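Local coordinates for protein 5-formaminoimidazole-4-carboxamide-1-(Beta)-D-ribofuranosyl 5'-monophosphate synthetase (Thermococcus kodakarensis, PDB 2PBZ) that binds ATP and is probably a PurP-type, metal-dependent ligase that forms a carbon-nitrogen bond in purine (IMP) biosynthesis, at residues F175-L187 and Y283-E297. Sequence-based numbering, arbitrary orientation.
Sequences FFYSPILERLELL and YWGERLSMGRRIARE
Tyr283 lies with one ring face on the aliphatic part of Glu185: Glu185 CG sits 3.5 Å from the ring centroid and 9° off its normal. The phenol reaches on to the strand backbone, where Leu186 N donates to Tyr283 OH at 3.1 Å, nearly straight at 165°; a water links the same hydroxyl to Leu184 O. Replacing this tyrosine by an alanine would probably leave Leu186 N without its acceptor and uncover the methylene of Glu185. Beyond CG the extended Glu185 chain carries its carboxylate between two arginines. Glu185 OE2 accepts, in salt bridges, from Arg293 NH2 at 3.2 Å on the syn side, though well tilted from the carboxylate plane, and from Arg183 NE at 2.8 Å on the anti side. Phe176 and Glu185 lie on the face of the antiparallel hairpin 170-178/183-194, which turns through a G1 bulge at Glu182 and Arg183, that is turned to helix 290-302 within the ATP-grasp-related part of the chain. Arg183 points NH2, edge-first, over the Trp284 six-membered ring, a cation-pi contact with CZ 4.8 Å from the centroid, and rests a flat face on Tyr283. With CG anti to the backbone N (chi1 -177°), Arg293 sets CG over the centre of the Phe176 face, 3.6 Å from its centroid; beyond the chi2 bend the guanidinium stays over that ring's rim, tilted to it, its edge toward Glu185. Ile294 CG1 meets the Phe176 rim in plane, 3.7 Å from CE1, and the selenium of Met290 approaches that ring's edge, 5.0 Å from its centroid.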
# COMPACT_ATOMS: atom_id res chain seq x y z
N PHE A 175 17.67 3.10 -2.32
CA PHE A 175 18.90 2.49 -1.82
C PHE A 175 19.55 3.31 -0.73
O PHE A 175 19.30 4.51 -0.59
CB PHE A 175 19.96 2.34 -2.92
CG PHE A 175 19.61 1.37 -4.00
CD1 PHE A 175 19.16 1.81 -5.23
CD2 PHE A 175 19.80 -0.00 -3.80
CE1 PHE A 175 18.91 0.92 -6.27
CE2 PHE A 175 19.55 -0.92 -4.82
CZ PHE A 175 19.11 -0.46 -6.06
N PHE A 176 20.41 2.66 0.04
CA PHE A 176 21.13 3.36 1.08
C PHE A 176 22.50 2.73 1.18
O PHE A 176 22.63 1.64 1.72
CB PHE A 176 20.42 3.24 2.43
CG PHE A 176 21.04 4.08 3.52
CD1 PHE A 176 20.52 5.34 3.82
CD2 PHE A 176 22.14 3.62 4.23
CE1 PHE A 176 21.08 6.13 4.82
CE2 PHE A 176 22.72 4.40 5.24
CZ PHE A 176 22.19 5.66 5.54
N TYR A 177 23.51 3.37 0.63
CA TYR A 177 24.84 2.81 0.75
C TYR A 177 25.40 3.33 2.06
O TYR A 177 25.40 4.52 2.29
CB TYR A 177 25.76 3.23 -0.39
CG TYR A 177 27.15 2.73 -0.14
CD1 TYR A 177 27.41 1.36 -0.12
CD2 TYR A 177 28.17 3.61 0.23
CE1 TYR A 177 28.65 0.87 0.25
CE2 TYR A 177 29.42 3.12 0.61
CZ TYR A 177 29.65 1.76 0.62
OH TYR A 177 30.87 1.27 1.01
N SER A 178 25.88 2.45 2.93
CA SER A 178 26.39 2.93 4.19
C SER A 178 27.87 2.73 4.37
O SER A 178 28.36 1.61 4.21
CB SER A 178 25.66 2.25 5.34
OG SER A 178 26.10 0.93 5.48
N PRO A 179 28.61 3.81 4.66
CA PRO A 179 30.06 3.67 4.85
C PRO A 179 30.31 2.97 6.17
O PRO A 179 31.13 2.06 6.26
CB PRO A 179 30.54 5.12 4.86
CG PRO A 179 29.59 5.78 3.92
CD PRO A 179 28.26 5.20 4.34
N ILE A 180 29.57 3.36 7.19
CA ILE A 180 29.73 2.73 8.50
C ILE A 180 29.63 1.22 8.45
O ILE A 180 30.26 0.54 9.27
CB ILE A 180 28.69 3.22 9.50
CG1 ILE A 180 28.71 4.74 9.56
CG2 ILE A 180 28.97 2.64 10.86
CD1 ILE A 180 30.07 5.31 9.91
N LEU A 181 28.85 0.70 7.51
CA LEU A 181 28.67 -0.76 7.37
C LEU A 181 29.26 -1.28 6.07
O LEU A 181 29.37 -2.48 5.85
CB LEU A 181 27.18 -1.11 7.45
CG LEU A 181 26.41 -0.61 8.68
CD1 LEU A 181 24.96 -1.02 8.60
CD2 LEU A 181 27.04 -1.19 9.93
N GLU A 182 29.64 -0.35 5.20
CA GLU A 182 30.25 -0.69 3.92
C GLU A 182 29.39 -1.66 3.13
O GLU A 182 29.88 -2.68 2.63
CB GLU A 182 31.64 -1.30 4.14
CG GLU A 182 32.61 -0.39 4.87
CD GLU A 182 34.07 -0.86 4.76
OE1 GLU A 182 34.64 -0.80 3.64
OE2 GLU A 182 34.63 -1.29 5.81
N ARG A 183 28.10 -1.35 3.03
CA ARG A 183 27.19 -2.19 2.26
C ARG A 183 26.09 -1.38 1.62
O ARG A 183 25.76 -0.29 2.07
CB ARG A 183 26.56 -3.27 3.15
CG ARG A 183 25.53 -2.77 4.12
CD ARG A 183 24.91 -3.89 4.95
NE ARG A 183 24.04 -3.35 6.00
CZ ARG A 183 23.51 -4.05 6.98
NH1 ARG A 183 23.74 -5.36 7.08
NH2 ARG A 183 22.73 -3.46 7.87
N LEU A 184 25.54 -1.92 0.54
CA LEU A 184 24.46 -1.31 -0.20
C LEU A 184 23.16 -1.97 0.24
O LEU A 184 23.04 -3.19 0.18
CB LEU A 184 24.64 -1.53 -1.70
CG LEU A 184 23.43 -1.12 -2.56
CD1 LEU A 184 23.19 0.36 -2.36
CD2 LEU A 184 23.67 -1.46 -4.02
N GLU A 185 22.20 -1.16 0.68
CA GLU A 185 20.92 -1.68 1.14
C GLU A 185 19.78 -1.28 0.20
O GLU A 185 19.60 -0.10 -0.09
CB GLU A 185 20.62 -1.16 2.56
CG GLU A 185 21.39 -1.84 3.68
CD GLU A 185 21.40 -1.02 4.97
OE1 GLU A 185 20.44 -0.27 5.18
OE2 GLU A 185 22.34 -1.14 5.78
N LEU A 186 19.03 -2.28 -0.28
CA LEU A 186 17.88 -2.07 -1.16
C LEU A 186 16.73 -2.05 -0.14
O LEU A 186 16.32 -3.09 0.36
CB LEU A 186 17.75 -3.26 -2.13
CG LEU A 186 16.68 -3.43 -3.22
CD1 LEU A 186 15.76 -2.24 -3.26
CD2 LEU A 186 17.36 -3.63 -4.57
N LEU A 187 16.24 -0.85 0.16
CA LEU A 187 15.21 -0.69 1.17
C LEU A 187 13.76 -0.49 0.79
O LEU A 187 12.91 -0.37 1.65
CB LEU A 187 15.65 0.42 2.13
CG LEU A 187 16.97 0.08 2.83
CD1 LEU A 187 17.43 1.24 3.65
CD2 LEU A 187 16.80 -1.14 3.71
N TYR A 283 17.95 -6.41 6.77
CA TYR A 283 19.26 -6.05 7.31
C TYR A 283 19.14 -5.83 8.79
O TYR A 283 20.12 -5.96 9.53
CB TYR A 283 19.77 -4.78 6.66
CG TYR A 283 19.73 -4.83 5.16
CD1 TYR A 283 18.59 -4.46 4.47
CD2 TYR A 283 20.83 -5.29 4.43
CE1 TYR A 283 18.53 -4.54 3.08
CE2 TYR A 283 20.77 -5.38 3.05
CZ TYR A 283 19.62 -5.01 2.38
OH TYR A 283 19.54 -5.10 1.02
N TRP A 284 17.93 -5.50 9.23
CA TRP A 284 17.66 -5.26 10.65
C TRP A 284 16.51 -6.09 11.16
O TRP A 284 15.70 -6.59 10.39
CB TRP A 284 17.38 -3.78 10.87
CG TRP A 284 18.65 -3.05 11.06
CD1 TRP A 284 19.42 -3.03 12.19
CD2 TRP A 284 19.35 -2.29 10.08
NE1 TRP A 284 20.57 -2.30 11.97
CE2 TRP A 284 20.55 -1.83 10.68
CE3 TRP A 284 19.09 -1.95 8.75
CZ2 TRP A 284 21.48 -1.06 10.00
CZ3 TRP A 284 20.00 -1.19 8.07
CH2 TRP A 284 21.19 -0.75 8.70
N GLY A 285 16.42 -6.26 12.46
CA GLY A 285 15.32 -7.06 12.96
C GLY A 285 14.03 -6.28 12.85
O GLY A 285 12.95 -6.83 12.67
N GLU A 286 14.17 -4.96 12.93
CA GLU A 286 13.06 -4.04 12.90
C GLU A 286 12.83 -3.39 11.54
O GLU A 286 13.73 -3.35 10.70
CB GLU A 286 13.28 -2.98 13.98
CG GLU A 286 14.61 -2.27 13.84
CD GLU A 286 14.93 -1.40 15.03
OE1 GLU A 286 14.00 -0.74 15.55
OE2 GLU A 286 16.13 -1.36 15.43
N ARG A 287 11.62 -2.87 11.35
CA ARG A 287 11.22 -2.21 10.11
C ARG A 287 12.16 -1.07 9.75
O ARG A 287 13.04 -1.23 8.91
CB ARG A 287 9.82 -1.65 10.21
CG ARG A 287 9.34 -1.09 8.90
CD ARG A 287 8.68 -2.16 8.11
NE ARG A 287 7.24 -1.97 8.08
CZ ARG A 287 6.34 -2.94 7.98
NH1 ARG A 287 6.73 -4.21 7.90
NH2 ARG A 287 5.05 -2.65 7.95
N LEU A 288 11.95 0.09 10.36
CA LEU A 288 12.85 1.22 10.11
C LEU A 288 12.76 1.87 8.72
O LEU A 288 13.12 1.27 7.71
CB LEU A 288 14.27 0.71 10.40
CG LEU A 288 15.53 1.54 10.31
CD1 LEU A 288 16.61 0.84 11.11
CD2 LEU A 288 15.94 1.69 8.86
N SER A 289 12.28 3.12 8.67
CA SER A 289 12.15 3.86 7.41
C SER A 289 13.49 4.42 6.92
O SER A 289 14.52 4.31 7.59
CB SER A 289 11.19 5.03 7.56
OG SER A 289 11.81 6.08 8.27
N MSE A 290 13.45 5.06 5.75
CA MSE A 290 14.65 5.65 5.16
C MSE A 290 15.15 6.83 5.97
O MSE A 290 16.36 7.06 6.06
CB MSE A 290 14.39 6.10 3.72
CG MSE A 290 15.62 6.73 3.07
SE MSE A 290 17.07 5.48 2.51
CE MSE A 290 17.12 4.30 3.99
N GLY A 291 14.21 7.58 6.54
CA GLY A 291 14.56 8.72 7.35
C GLY A 291 15.19 8.23 8.63
O GLY A 291 16.07 8.88 9.19
N ARG A 292 14.73 7.08 9.11
CA ARG A 292 15.28 6.52 10.33
C ARG A 292 16.63 5.87 10.03
O ARG A 292 17.50 5.81 10.90
CB ARG A 292 14.33 5.50 10.96
CG ARG A 292 14.83 5.04 12.32
CD ARG A 292 13.82 4.26 13.13
NE ARG A 292 14.38 3.90 14.43
CZ ARG A 292 13.88 2.96 15.23
NH1 ARG A 292 12.81 2.28 14.88
NH2 ARG A 292 14.47 2.69 16.39
N ARG A 293 16.79 5.40 8.80
CA ARG A 293 18.03 4.75 8.39
C ARG A 293 19.15 5.78 8.37
O ARG A 293 20.26 5.50 8.83
CB ARG A 293 17.88 4.14 7.01
CG ARG A 293 19.10 3.38 6.55
CD ARG A 293 19.40 2.24 7.50
NE ARG A 293 20.70 1.65 7.23
CZ ARG A 293 21.87 2.22 7.50
NH1 ARG A 293 21.90 3.42 8.07
NH2 ARG A 293 23.01 1.61 7.18
N ILE A 294 18.85 6.95 7.84
CA ILE A 294 19.81 8.04 7.80
C ILE A 294 20.24 8.40 9.23
O ILE A 294 21.42 8.62 9.49
CB ILE A 294 19.19 9.27 7.16
CG1 ILE A 294 18.93 9.01 5.68
CG2 ILE A 294 20.09 10.47 7.37
CD1 ILE A 294 18.13 10.09 5.03
N ALA A 295 19.28 8.44 10.15
CA ALA A 295 19.56 8.77 11.53
C ALA A 295 20.35 7.69 12.23
O ALA A 295 21.19 8.00 13.07
CB ALA A 295 18.27 9.03 12.29
N ARG A 296 20.08 6.43 11.89
CA ARG A 296 20.81 5.35 12.54
C ARG A 296 22.24 5.35 12.05
O ARG A 296 23.16 4.93 12.77
CB ARG A 296 20.17 3.99 12.27
CG ARG A 296 21.02 2.86 12.82
CD ARG A 296 20.21 1.65 13.14
NE ARG A 296 19.10 1.98 14.03
CZ ARG A 296 18.26 1.09 14.54
NH1 ARG A 296 18.40 -0.20 14.26
NH2 ARG A 296 17.26 1.49 15.32
N GLU A 297 22.43 5.81 10.82
CA GLU A 297 23.75 5.88 10.22
C GLU A 297 24.53 6.91 11.01
O GLU A 297 25.71 6.74 11.30
CB GLU A 297 23.65 6.33 8.76
CG GLU A 297 24.97 6.29 8.03
CD GLU A 297 25.40 4.88 7.70
OE1 GLU A 297 25.23 3.97 8.54
OE2 GLU A 297 25.93 4.69 6.59
O HOH W 1 21.74 -5.76 -0.47